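Local coordinates for endoribonuclease ToxN (Bacillus thuringiensis, PDB 4ATO), which cleaves RNA within adenine-rich sequences as the toxic half of a type III toxin-antitoxin system and is held inactive by the ToxI RNA pseudoknot, at residues I12-I17 with P28-E33; I17-E22 with E163-E168; H35-V40 with P54-N59. All coordinates share one frame; numbering follows the deposited sequence.

In the fold
Contacts 1 and 3 lie in the first third of the chain and both touch bound RNA, whereas contact 2 joins helix 14-23 to helix 159-169 near the C-terminus. Contacts 1 and 2 share helix 14-23 and Ile-17, their centres about 12 Å apart: contact 1 ties the start of the helix to the loop before strand 38-41. Contact 3, about 11 Å from contact 1 and 19 Å from contact 2, joins neighbouring strands 38-41 and 51-56 of the antiparallel sheet. In sequence, contact 3 follows contact 1, and both its segments fall between those of contact 2. Arg-37, bonded to Phe-29 O, links contacts 1 and 3 where the ToxI RNA binds.

Contact 1. Residues I12-I17 with P28-E33; sequences ISTEYI and PFNKDE. With nucleotides of chain B.
This is a loop-to-helix contact at the N-terminal end of helix 14-23, where the loop 28-33 runs back past the turn that leads from strand 9-12 into the helix. Ser-13 is the N-cap: its OG takes a weak capping bond from Tyr-16 N, and its stronger partner is the carboxylate of Glu-94, to which it is hydrogen-bonded. Asn-30 holds the two segments together. Its ND2 donates to Ile-12 O over 2.7 Å, the carbonyl oxygen lying close to the amide plane while the donor is tilted from the carbonyl plane. An asparagine suits this buried place because its amide offers a donor and an acceptor at once: Ile-12 N donates to a water whose oxygen is 3.0 Å away, and the same water probably donates to OD1. Alongside the amide, Ile-17 supplies apolar packing. With its CG2 anti to the backbone N, the methyl reaches Pro-28 O at 3.5 Å, while CG1 lies against the amide of Asn-30, the two side chains crossing at about a right angle.

The far side of the loop serves the RNA. The adenine of A1 of chain B lies over one face of the Phe-29 ring, its C5 3.5 Å above the ring plane, and Lys-31 packs on the same nucleotide. Nearer the surface, the Thr-14 CG2 methyl approaches Asn-30 ND2 to 3.3 Å.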
loop_
_atom_site.group_PDB
_atom_site.type_symbol
_atom_site.label_atom_id
_atom_site.label_comp_id
_atom_site.label_asym_id
_atom_site.label_seq_id
_atom_site.Cartn_x
_atom_site.Cartn_y
_atom_site.Cartn_z
ATOM N N ILE A 12 31.640 15.987 -14.290
ATOM C CA ILE A 12 31.740 17.310 -14.880
ATOM C C ILE A 12 33.215 17.700 -15.024
ATOM O O ILE A 12 34.029 17.390 -14.153
ATOM C CB ILE A 12 30.930 18.348 -14.061
ATOM C CG1 ILE A 12 29.432 18.182 -14.336
ATOM C CG2 ILE A 12 31.297 19.767 -14.453
ATOM C CD1 ILE A 12 28.756 17.103 -13.573
ATOM N N SER A 13 33.562 18.347 -16.135
ATOM C CA SER A 13 34.957 18.671 -16.409
ATOM C C SER A 13 35.473 19.644 -15.360
ATOM O O SER A 13 34.767 20.573 -14.959
ATOM C CB SER A 13 35.134 19.252 -17.819
ATOM O OG SER A 13 34.659 20.585 -17.891
ATOM N N THR A 14 36.698 19.417 -14.906
ATOM C CA THR A 14 37.261 20.231 -13.841
ATOM C C THR A 14 37.495 21.655 -14.316
ATOM O O THR A 14 37.531 22.583 -13.512
ATOM C CB THR A 14 38.571 19.645 -13.320
ATOM O OG1 THR A 14 39.575 19.753 -14.336
ATOM C CG2 THR A 14 38.374 18.191 -12.967
ATOM N N GLU A 15 37.647 21.824 -15.624
ATOM C CA GLU A 15 37.802 23.158 -16.191
ATOM C C GLU A 15 36.550 23.971 -15.913
ATOM O O GLU A 15 36.627 25.101 -15.428
ATOM C CB GLU A 15 38.037 23.096 -17.701
ATOM C CG GLU A 15 39.487 23.021 -18.118
ATOM C CD GLU A 15 39.710 23.612 -19.501
ATOM O OE1 GLU A 15 38.777 24.258 -20.025
ATOM O OE2 GLU A 15 40.814 23.437 -20.064
ATOM N N TYR A 16 35.393 23.392 -16.222
ATOM C CA TYR A 16 34.140 24.108 -16.033
ATOM C C TYR A 16 33.836 24.317 -14.552
ATOM O O TYR A 16 33.296 25.354 -14.170
ATOM C CB TYR A 16 32.981 23.412 -16.746
ATOM C CG TYR A 16 31.691 24.195 -16.667
ATOM C CD1 TYR A 16 31.463 25.288 -17.499
ATOM C CD2 TYR A 16 30.709 23.860 -15.743
ATOM C CE1 TYR A 16 30.286 26.016 -17.421
ATOM C CE2 TYR A 16 29.529 24.577 -15.660
ATOM C CZ TYR A 16 29.321 25.652 -16.496
ATOM O OH TYR A 16 28.143 26.362 -16.405
ATOM N N ILE A 17 34.193 23.347 -13.716
ATOM C CA ILE A 17 33.967 23.478 -12.274
ATOM C C ILE A 17 34.790 24.642 -11.714
ATOM O O ILE A 17 34.269 25.498 -10.990
ATOM C CB ILE A 17 34.307 22.179 -11.517
ATOM C CG1 ILE A 17 33.247 21.110 -11.775
ATOM C CG2 ILE A 17 34.442 22.440 -10.018
ATOM C CD1 ILE A 17 31.917 21.347 -11.056
ATOM N N PRO A 28 31.346 22.556 -5.554
ATOM C CA PRO A 28 32.142 21.477 -4.952
ATOM C C PRO A 28 33.465 21.207 -5.670
ATOM O O PRO A 28 33.495 21.186 -6.907
ATOM C CB PRO A 28 31.231 20.250 -5.092
ATOM C CG PRO A 28 29.843 20.813 -5.284
ATOM C CD PRO A 28 30.053 22.065 -6.066
ATOM N N PHE A 29 34.531 20.999 -4.892
ATOM C CA PHE A 29 35.812 20.546 -5.430
ATOM C C PHE A 29 35.544 19.254 -6.207
ATOM O O PHE A 29 34.803 18.388 -5.739
ATOM C CB PHE A 29 36.803 20.232 -4.303
ATOM C CG PHE A 29 37.241 21.426 -3.493
ATOM C CD1 PHE A 29 36.983 22.716 -3.915
ATOM C CD2 PHE A 29 37.947 21.242 -2.310
ATOM C CE1 PHE A 29 37.405 23.804 -3.162
ATOM C CE2 PHE A 29 38.374 22.323 -1.552
ATOM C CZ PHE A 29 38.101 23.601 -1.978
ATOM N N ASN A 30 36.135 19.101 -7.371
ATOM C CA ASN A 30 35.870 17.939 -8.181
ATOM C C ASN A 30 36.645 16.699 -7.772
ATOM O O ASN A 30 36.251 15.599 -8.071
ATOM C CB ASN A 30 36.144 18.271 -9.639
ATOM C CG ASN A 30 35.006 17.891 -10.546
ATOM O OD1 ASN A 30 33.875 17.801 -10.125
ATOM N ND2 ASN A 30 35.312 17.662 -11.795
ATOM N N LYS A 31 37.757 16.896 -7.090
ATOM C CA LYS A 31 38.673 15.824 -6.740
ATOM C C LYS A 31 38.774 14.733 -7.771
ATOM O O LYS A 31 38.451 13.602 -7.490
ATOM C CB LYS A 31 38.292 15.204 -5.414
ATOM C CG LYS A 31 38.399 16.150 -4.248
ATOM C CD LYS A 31 37.770 15.547 -3.021
ATOM C CE LYS A 31 37.623 16.586 -1.943
ATOM N NZ LYS A 31 38.400 16.176 -0.751
ATOM N N ASP A 32 39.255 15.065 -8.956
ATOM C CA ASP A 32 39.281 14.099 -10.038
ATOM C C ASP A 32 40.440 13.116 -10.003
ATOM O O ASP A 32 40.656 12.399 -10.957
ATOM C CB ASP A 32 39.195 14.791 -11.406
ATOM C CG ASP A 32 40.333 15.746 -11.659
ATOM O OD1 ASP A 32 41.037 16.106 -10.715
ATOM O OD2 ASP A 32 40.509 16.155 -12.811
ATOM N N GLU A 33 41.152 13.062 -8.890
ATOM C CA GLU A 33 42.377 12.272 -8.801
ATOM C C GLU A 33 42.160 10.773 -9.021
ATOM O O GLU A 33 42.950 10.131 -9.709
ATOM C CB GLU A 33 43.090 12.534 -7.476
ATOM C CG GLU A 33 43.565 13.968 -7.323
ATOM C CD GLU A 33 44.191 14.237 -5.971
ATOM O OE1 GLU A 33 44.157 13.335 -5.105
ATOM O OE2 GLU A 33 44.718 15.352 -5.775
ATOM O "O5'" A B 1 33.679 17.178 -0.463
ATOM C "C5'" A B 1 34.714 16.565 0.293
ATOM C "C4'" A B 1 35.544 17.585 1.023
ATOM O "O4'" A B 1 36.098 18.527 0.074
ATOM C "C3'" A B 1 34.800 18.453 2.022
ATOM O "O3'" A B 1 34.647 17.816 3.281
ATOM C "C2'" A B 1 35.660 19.711 2.083
ATOM O "O2'" A B 1 36.769 19.507 2.937
ATOM C "C1'" A B 1 36.177 19.808 0.654
ATOM N N9 A B 1 35.411 20.754 -0.184
ATOM C C8 A B 1 34.707 20.426 -1.319
ATOM N N7 A B 1 34.157 21.458 -1.917
ATOM C C5 A B 1 34.537 22.545 -1.139
ATOM C C6 A B 1 34.276 23.928 -1.257
ATOM N N6 A B 1 33.537 24.476 -2.232
ATOM N N1 A B 1 34.801 24.743 -0.321
ATOM C C2 A B 1 35.539 24.194 0.655
ATOM N N3 A B 1 35.856 22.916 0.868
ATOM C C4 A B 1 35.317 22.127 -0.073
HETATM O O HOH W 1 33.033 15.423 -11.721
#

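Contact 2. Residues I17-E22 with E163-E168; sequences IDYLRE and EEKCQE
Lys-165 NZ is gripped by two groups of helix 14-23: the carboxylate of Glu-22, whose OE1 stands 3.1 Å from NZ in a salt bridge, and the face of the Tyr-19 ring. The ammonium sits 4.1 Å from the ring centroid, 27° off the normal, a cation-pi contact. A lysine fits because its aliphatic chain can lie over the ring while the ammonium at its tip meets the carboxylate. Bent at its second and third torsions, it runs over the ring so that CD makes a CH-pi contact with the same face, and only then reaches Glu-22. The carboxylate comes from the next turn of the helix on an extended side chain that crosses the lysine at about a right angle. Together the negative charge and the electron-rich ring would probably favour the charged form of the amine.

Tyr-19 also uses its other end. With CG anti to the backbone N (chi1 164°), the ring reaches across to helix 159-169, and OH donates to Lys-165 O over 3.0 Å, well off the C=O direction. One residue thus holds the ring by its face and by its hydroxyl. The same OH lies 3.5 Å from Glu-168 CB. Nearer the protein interior, Leu-20 CD2 packs on Lys-165 CB at 3.7 Å, where a buried leucine suits the aliphatic root of the lysine.

The two helix segments approach to 10.0 Å between axes at 130°, steeply inclined but nearer antiparallel than parallel. Behind them, Leu-20 and Ile-17 rest on Ile-88 of strand 78-89, while Cys-166 touches Tyr-16 of helix 14-23.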
loop_
_atom_site.group_PDB
_atom_site.type_symbol
_atom_site.label_atom_id
_atom_site.label_comp_id
_atom_site.label_asym_id
_atom_site.label_seq_id
_atom_site.Cartn_x
_atom_site.Cartn_y
_atom_site.Cartn_z
ATOM N N ILE A 17 34.193 23.347 -13.716
ATOM C CA ILE A 17 33.967 23.478 -12.274
ATOM C C ILE A 17 34.790 24.642 -11.714
ATOM O O ILE A 17 34.269 25.498 -10.990
ATOM C CB ILE A 17 34.307 22.179 -11.517
ATOM C CG1 ILE A 17 33.247 21.110 -11.775
ATOM C CG2 ILE A 17 34.442 22.440 -10.018
ATOM C CD1 ILE A 17 31.917 21.347 -11.056
ATOM N N ASP A 18 36.073 24.674 -12.062
ATOM C CA ASP A 18 36.968 25.743 -11.617
ATOM C C ASP A 18 36.497 27.090 -12.145
ATOM O O ASP A 18 36.605 28.113 -11.472
ATOM C CB ASP A 18 38.400 25.477 -12.079
ATOM C CG ASP A 18 39.028 24.288 -11.371
ATOM O OD1 ASP A 18 38.481 23.854 -10.326
ATOM O OD2 ASP A 18 40.068 23.794 -11.856
ATOM N N TYR A 19 35.970 27.075 -13.359
ATOM C CA TYR A 19 35.445 28.279 -13.973
ATOM C C TYR A 19 34.230 28.756 -13.188
ATOM O O TYR A 19 34.069 29.951 -12.966
ATOM C CB TYR A 19 35.090 28.002 -15.427
ATOM C CG TYR A 19 34.192 29.024 -16.075
ATOM C CD1 TYR A 19 34.711 30.191 -16.612
ATOM C CD2 TYR A 19 32.825 28.802 -16.184
ATOM C CE1 TYR A 19 33.892 31.120 -17.220
ATOM C CE2 TYR A 19 32.002 29.717 -16.789
ATOM C CZ TYR A 19 32.537 30.877 -17.308
ATOM O OH TYR A 19 31.708 31.795 -17.917
ATOM N N LEU A 20 33.384 27.824 -12.748
ATOM C CA LEU A 20 32.236 28.214 -11.935
ATOM C C LEU A 20 32.662 28.721 -10.550
ATOM O O LEU A 20 32.166 29.748 -10.084
ATOM C CB LEU A 20 31.214 27.079 -11.803
ATOM C CG LEU A 20 30.270 26.773 -12.969
ATOM C CD1 LEU A 20 29.158 25.837 -12.485
ATOM C CD2 LEU A 20 29.667 28.021 -13.597
ATOM N N ARG A 21 33.596 28.029 -9.903
ATOM C CA ARG A 21 33.979 28.408 -8.539
ATOM C C ARG A 21 34.596 29.811 -8.461
ATOM O O ARG A 21 34.678 30.405 -7.382
ATOM C CB ARG A 21 34.875 27.349 -7.883
ATOM C CG ARG A 21 35.032 27.527 -6.363
ATOM C CD ARG A 21 35.405 26.233 -5.637
ATOM N NE ARG A 21 36.459 25.517 -6.343
ATOM C CZ ARG A 21 36.266 24.393 -7.022
ATOM N NH1 ARG A 21 35.060 23.849 -7.065
ATOM N NH2 ARG A 21 37.280 23.811 -7.649
ATOM N N GLU A 22 35.010 30.342 -9.611
ATOM C CA GLU A 22 35.407 31.744 -9.706
ATOM C C GLU A 22 34.257 32.652 -9.262
ATOM O O GLU A 22 34.466 33.628 -8.542
ATOM C CB GLU A 22 35.811 32.099 -11.140
ATOM C CG GLU A 22 37.005 31.329 -11.678
ATOM C CD GLU A 22 37.296 31.642 -13.142
ATOM O OE1 GLU A 22 36.450 32.290 -13.798
ATOM O OE2 GLU A 22 38.371 31.238 -13.635
ATOM N N GLU A 163 24.156 30.652 -13.512
ATOM C CA GLU A 163 23.427 30.590 -14.780
ATOM C C GLU A 163 23.994 31.584 -15.790
ATOM O O GLU A 163 24.090 31.283 -16.986
ATOM C CB GLU A 163 21.922 30.824 -14.577
ATOM C CG GLU A 163 21.189 29.598 -14.067
ATOM C CD GLU A 163 19.755 29.888 -13.679
ATOM O OE1 GLU A 163 19.169 30.832 -14.250
ATOM O OE2 GLU A 163 19.217 29.174 -12.801
ATOM N N GLU A 164 24.356 32.768 -15.303
ATOM C CA GLU A 164 25.032 33.759 -16.133
ATOM C C GLU A 164 26.339 33.196 -16.664
ATOM O O GLU A 164 26.653 33.347 -17.836
ATOM C CB GLU A 164 25.336 35.023 -15.336
ATOM C CG GLU A 164 24.177 35.976 -15.173
ATOM C CD GLU A 164 24.632 37.334 -14.676
ATOM O OE1 GLU A 164 25.859 37.590 -14.691
ATOM O OE2 GLU A 164 23.769 38.141 -14.268
ATOM N N LYS A 165 27.107 32.559 -15.786
ATOM C CA LYS A 165 28.368 31.959 -16.185
ATOM C C LYS A 165 28.148 30.888 -17.246
ATOM O O LYS A 165 28.932 30.769 -18.190
ATOM C CB LYS A 165 29.094 31.380 -14.978
ATOM C CG LYS A 165 29.748 32.436 -14.114
ATOM C CD LYS A 165 31.242 32.187 -14.001
ATOM C CE LYS A 165 32.051 33.346 -14.553
ATOM N NZ LYS A 165 33.500 33.218 -14.192
ATOM N N CYS A 166 27.079 30.112 -17.096
ATOM C CA CYS A 166 26.729 29.112 -18.096
ATOM C C CYS A 166 26.450 29.793 -19.431
ATOM O O CYS A 166 26.916 29.343 -20.473
ATOM C CB CYS A 166 25.515 28.296 -17.647
ATOM S SG CYS A 166 24.966 27.043 -18.833
ATOM N N GLN A 167 25.691 30.884 -19.389
ATOM C CA GLN A 167 25.372 31.656 -20.589
ATOM C C GLN A 167 26.651 32.157 -21.248
ATOM O O GLN A 167 26.829 32.023 -22.458
ATOM C CB GLN A 167 24.467 32.847 -20.247
ATOM C CG GLN A 167 23.038 32.485 -19.875
ATOM C CD GLN A 167 22.169 32.208 -21.091
ATOM O OE1 GLN A 167 22.542 32.529 -22.221
ATOM N NE2 GLN A 167 21.003 31.610 -20.863
ATOM N N GLU A 168 27.542 32.729 -20.442
ATOM C CA GLU A 168 28.807 33.252 -20.942
ATOM C C GLU A 168 29.622 32.167 -21.627
ATOM O O GLU A 168 30.336 32.437 -22.592
ATOM C CB GLU A 168 29.619 33.886 -19.810
ATOM C CG GLU A 168 28.985 35.137 -19.221
ATOM C CD GLU A 168 29.746 35.675 -18.024
ATOM O OE1 GLU A 168 30.992 35.560 -18.005
ATOM O OE2 GLU A 168 29.095 36.206 -17.096
#

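Contact 3. Residues H35-V40 with P54-N59; sequences HSRPYV and PLTSRN. With nucleotides of chain C; nucleotides of chain B.
The Tyr-39 ring carries Pro-54 on one face: Pro-54 CB lies 3.4 Å above the ring plane, offset toward the rim, in a CH-pi contact. The Arg-37 guanidinium is instead used at its edge. NH1 donates to Leu-55 O, with the oxygen near the guanidinium plane, and NH2 to O5' of A1 of chain B, each over 3.0 Å. Both donors have second partners, a modified base of the RNA for NH1 and Phe-29 O for NH2, so a planar, multi-donor arginine suits a site between strand and nucleic acid. Its chain is extended to CD, then bent at chi3 (-55°), which turns the group toward the strand.

Tyr-39 and Pro-54 form a non-hydrogen-bonded pair of the antiparallel hairpin made by strands 38-41 and 51-56. Beside them, Leu-55 N donates to Pro-38 O at 3.0 Å; Pro-38, which has no N-H, takes part through its carbonyl. Pro-38 CG meets Leu-55 CD1 on the side facing helix 108-139. At the strand end Thr-56 OG1 accepts from Arg-58 N in an ST turn and is also hydrogen-bonded to a modified base; Ser-57 OG shares a hydrogen bond with O2' of A33 of chain C, 3.1 Å away.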
loop_
_atom_site.group_PDB
_atom_site.type_symbol
_atom_site.label_atom_id
_atom_site.label_comp_id
_atom_site.label_asym_id
_atom_site.label_seq_id
_atom_site.Cartn_x
_atom_site.Cartn_y
_atom_site.Cartn_z
ATOM N N HIS A 35 38.352 9.263 -8.497
ATOM C CA HIS A 35 36.947 9.204 -8.889
ATOM C C HIS A 35 36.329 10.593 -8.925
ATOM O O HIS A 35 35.889 11.104 -7.898
ATOM C CB HIS A 35 36.153 8.302 -7.942
ATOM C CG HIS A 35 36.659 6.895 -7.892
ATOM N ND1 HIS A 35 36.546 6.025 -8.957
ATOM C CD2 HIS A 35 37.284 6.207 -6.909
ATOM C CE1 HIS A 35 37.078 4.861 -8.629
ATOM N NE2 HIS A 35 37.535 4.946 -7.392
ATOM N N SER A 36 36.307 11.194 -10.110
ATOM C CA SER A 36 35.739 12.524 -10.307
ATOM C C SER A 36 34.306 12.566 -9.779
ATOM O O SER A 36 33.520 11.661 -10.048
ATOM C CB SER A 36 35.780 12.904 -11.787
ATOM O OG SER A 36 35.396 14.253 -11.972
ATOM N N ARG A 37 33.984 13.606 -9.014
ATOM C CA ARG A 37 32.731 13.651 -8.260
ATOM C C ARG A 37 31.506 13.490 -9.148
ATOM O O ARG A 37 31.279 14.289 -10.051
ATOM C CB ARG A 37 32.625 14.946 -7.453
ATOM C CG ARG A 37 31.377 15.032 -6.591
ATOM C CD ARG A 37 31.200 16.435 -6.031
ATOM N NE ARG A 37 32.381 16.871 -5.293
ATOM C CZ ARG A 37 32.593 16.624 -4.001
ATOM N NH1 ARG A 37 31.704 15.935 -3.290
ATOM N NH2 ARG A 37 33.702 17.061 -3.420
ATOM N N PRO A 38 30.710 12.442 -8.892
ATOM C CA PRO A 38 29.537 12.222 -9.730
ATOM C C PRO A 38 28.394 13.136 -9.315
ATOM O O PRO A 38 28.262 13.493 -8.142
ATOM C CB PRO A 38 29.191 10.750 -9.480
ATOM C CG PRO A 38 29.740 10.449 -8.125
ATOM C CD PRO A 38 30.890 11.388 -7.877
ATOM N N TYR A 39 27.602 13.526 -10.304
ATOM C CA TYR A 39 26.454 14.389 -10.135
ATOM C C TYR A 39 25.257 13.667 -10.729
ATOM O O TYR A 39 25.397 12.916 -11.694
ATOM C CB TYR A 39 26.642 15.676 -10.939
ATOM C CG TYR A 39 27.580 16.702 -10.340
ATOM C CD1 TYR A 39 28.945 16.462 -10.254
ATOM C CD2 TYR A 39 27.095 17.930 -9.883
ATOM C CE1 TYR A 39 29.811 17.415 -9.715
ATOM C CE2 TYR A 39 27.949 18.878 -9.337
ATOM C CZ TYR A 39 29.306 18.613 -9.256
ATOM O OH TYR A 39 30.157 19.548 -8.716
ATOM N N VAL A 40 24.076 13.916 -10.183
ATOM C CA VAL A 40 22.849 13.376 -10.750
ATOM C C VAL A 40 22.140 14.458 -11.553
ATOM O O VAL A 40 22.068 15.611 -11.134
ATOM C CB VAL A 40 21.915 12.839 -9.648
ATOM C CG1 VAL A 40 20.592 12.410 -10.228
ATOM C CG2 VAL A 40 22.574 11.686 -8.939
ATOM N N PRO A 54 25.373 17.391 -7.054
ATOM C CA PRO A 54 26.586 16.669 -6.656
ATOM C C PRO A 54 26.349 15.640 -5.548
ATOM O O PRO A 54 25.541 15.861 -4.656
ATOM C CB PRO A 54 27.504 17.789 -6.141
ATOM C CG PRO A 54 26.539 18.874 -5.676
ATOM C CD PRO A 54 25.402 18.813 -6.653
ATOM N N LEU A 55 27.066 14.526 -5.626
ATOM C CA LEU A 55 27.104 13.536 -4.559
ATOM C C LEU A 55 28.282 13.788 -3.637
ATOM O O LEU A 55 29.327 14.266 -4.075
ATOM C CB LEU A 55 27.249 12.135 -5.151
ATOM C CG LEU A 55 25.943 11.538 -5.652
ATOM C CD1 LEU A 55 26.184 10.287 -6.482
ATOM C CD2 LEU A 55 25.071 11.248 -4.433
ATOM N N THR A 56 28.116 13.455 -2.364
ATOM C CA THR A 56 29.246 13.426 -1.443
ATOM C C THR A 56 29.222 12.122 -0.664
ATOM O O THR A 56 28.164 11.521 -0.508
ATOM C CB THR A 56 29.242 14.627 -0.481
ATOM O OG1 THR A 56 30.376 14.554 0.399
ATOM C CG2 THR A 56 27.962 14.670 0.330
ATOM N N SER A 57 30.388 11.676 -0.201
ATOM C CA SER A 57 30.480 10.511 0.680
ATOM C C SER A 57 30.581 10.898 2.157
ATOM O O SER A 57 30.714 10.026 3.019
ATOM C CB SER A 57 31.694 9.649 0.316
ATOM O OG SER A 57 32.891 10.310 0.682
ATOM N N ARG A 58 30.530 12.193 2.462
ATOM C CA ARG A 58 30.563 12.622 3.865
ATOM C C ARG A 58 29.210 12.351 4.536
ATOM O O ARG A 58 28.483 13.273 4.903
ATOM C CB ARG A 58 30.956 14.104 3.987
ATOM C CG ARG A 58 32.305 14.498 3.335
ATOM C CD ARG A 58 33.518 13.810 3.990
ATOM N NE ARG A 58 33.703 12.452 3.484
ATOM C CZ ARG A 58 34.260 11.455 4.170
ATOM N NH1 ARG A 58 34.708 11.662 5.404
ATOM N NH2 ARG A 58 34.363 10.245 3.620
ATOM N N ASN A 59 28.895 11.073 4.698
ATOM C CA ASN A 59 27.572 10.615 5.114
ATOM C C ASN A 59 27.117 10.985 6.528
ATOM O O ASN A 59 25.923 10.914 6.826
ATOM C CB ASN A 59 27.478 9.097 4.944
ATOM C CG ASN A 59 27.577 8.669 3.493
ATOM O OD1 ASN A 59 27.069 9.344 2.603
ATOM N ND2 ASN A 59 28.229 7.537 3.252
ATOM P P A C 33 36.667 3.438 -1.295
ATOM O OP1 A C 33 38.115 3.395 -1.616
ATOM O OP2 A C 33 36.242 3.321 0.125
ATOM O "O5'" A C 33 36.013 4.718 -1.941
ATOM C "C5'" A C 33 35.753 4.788 -3.334
ATOM C "C4'" A C 33 35.076 6.084 -3.677
ATOM O "O4'" A C 33 33.681 6.012 -3.256
ATOM C "C3'" A C 33 35.665 7.296 -2.984
ATOM O "O3'" A C 33 35.482 8.429 -3.808
ATOM C "C2'" A C 33 34.798 7.434 -1.731
ATOM O "O2'" A C 33 34.717 8.746 -1.211
ATOM C "C1'" A C 33 33.436 6.940 -2.212
ATOM N N9 A C 33 32.685 6.252 -1.166
ATOM C C8 A C 33 33.208 5.334 -0.281
ATOM N N7 A C 33 32.332 4.868 0.571
ATOM C C5 A C 33 31.159 5.524 0.226
ATOM C C6 A C 33 29.860 5.472 0.757
ATOM N N6 A C 33 29.509 4.690 1.777
ATOM N N1 A C 33 28.922 6.260 0.184
ATOM C C2 A C 33 29.270 7.039 -0.844
ATOM N N3 A C 33 30.454 7.179 -1.431
ATOM C C4 A C 33 31.366 6.395 -0.834
ATOM O "O5'" A B 1 33.679 17.178 -0.463
ATOM C "C5'" A B 1 34.714 16.565 0.293
ATOM C "C4'" A B 1 35.544 17.585 1.023
ATOM O "O4'" A B 1 36.098 18.527 0.074
ATOM C "C3'" A B 1 34.800 18.453 2.022
ATOM O "O3'" A B 1 34.647 17.816 3.281
ATOM C "C2'" A B 1 35.660 19.711 2.083
ATOM O "O2'" A B 1 36.769 19.507 2.937
ATOM C "C1'" A B 1 36.177 19.808 0.654
ATOM N N9 A B 1 35.411 20.754 -0.184
ATOM C C8 A B 1 34.707 20.426 -1.319
ATOM N N7 A B 1 34.157 21.458 -1.917
ATOM C C5 A B 1 34.537 22.545 -1.139
ATOM C C6 A B 1 34.276 23.928 -1.257
ATOM N N6 A B 1 33.537 24.476 -2.232
ATOM N N1 A B 1 34.801 24.743 -0.321
ATOM C C2 A B 1 35.539 24.194 0.655
ATOM N N3 A B 1 35.856 22.916 0.868
ATOM C C4 A B 1 35.317 22.127 -0.073
ATOM P P A B 2 33.421 18.195 4.248
ATOM O OP1 A B 2 33.582 17.389 5.476
ATOM O OP2 A B 2 32.172 18.053 3.450
ATOM O "O5'" A B 2 33.668 19.729 4.567
ATOM C "C5'" A B 2 34.651 20.148 5.496
ATOM C "C4'" A B 2 34.666 21.645 5.596
ATOM O "O4'" A B 2 34.878 22.205 4.277
ATOM C "C3'" A B 2 33.367 22.271 6.081
ATOM O "O3'" A B 2 33.314 22.358 7.489
ATOM C "C2'" A B 2 33.332 23.628 5.387
ATOM O "O2'" A B 2 34.086 24.586 6.119
ATOM C "C1'" A B 2 34.071 23.341 4.086
ATOM N N9 A B 2 33.178 23.089 2.933
ATOM C C8 A B 2 32.873 21.860 2.399
ATOM N N7 A B 2 32.123 21.913 1.325
ATOM C C5 A B 2 31.955 23.271 1.109
ATOM C C6 A B 2 31.260 23.987 0.120
ATOM N N6 A B 2 30.609 23.393 -0.868
ATOM N N1 A B 2 31.271 25.337 0.171
ATOM C C2 A B 2 31.945 25.915 1.175
ATOM N N3 A B 2 32.635 25.351 2.163
ATOM C C4 A B 2 32.606 24.009 2.079
#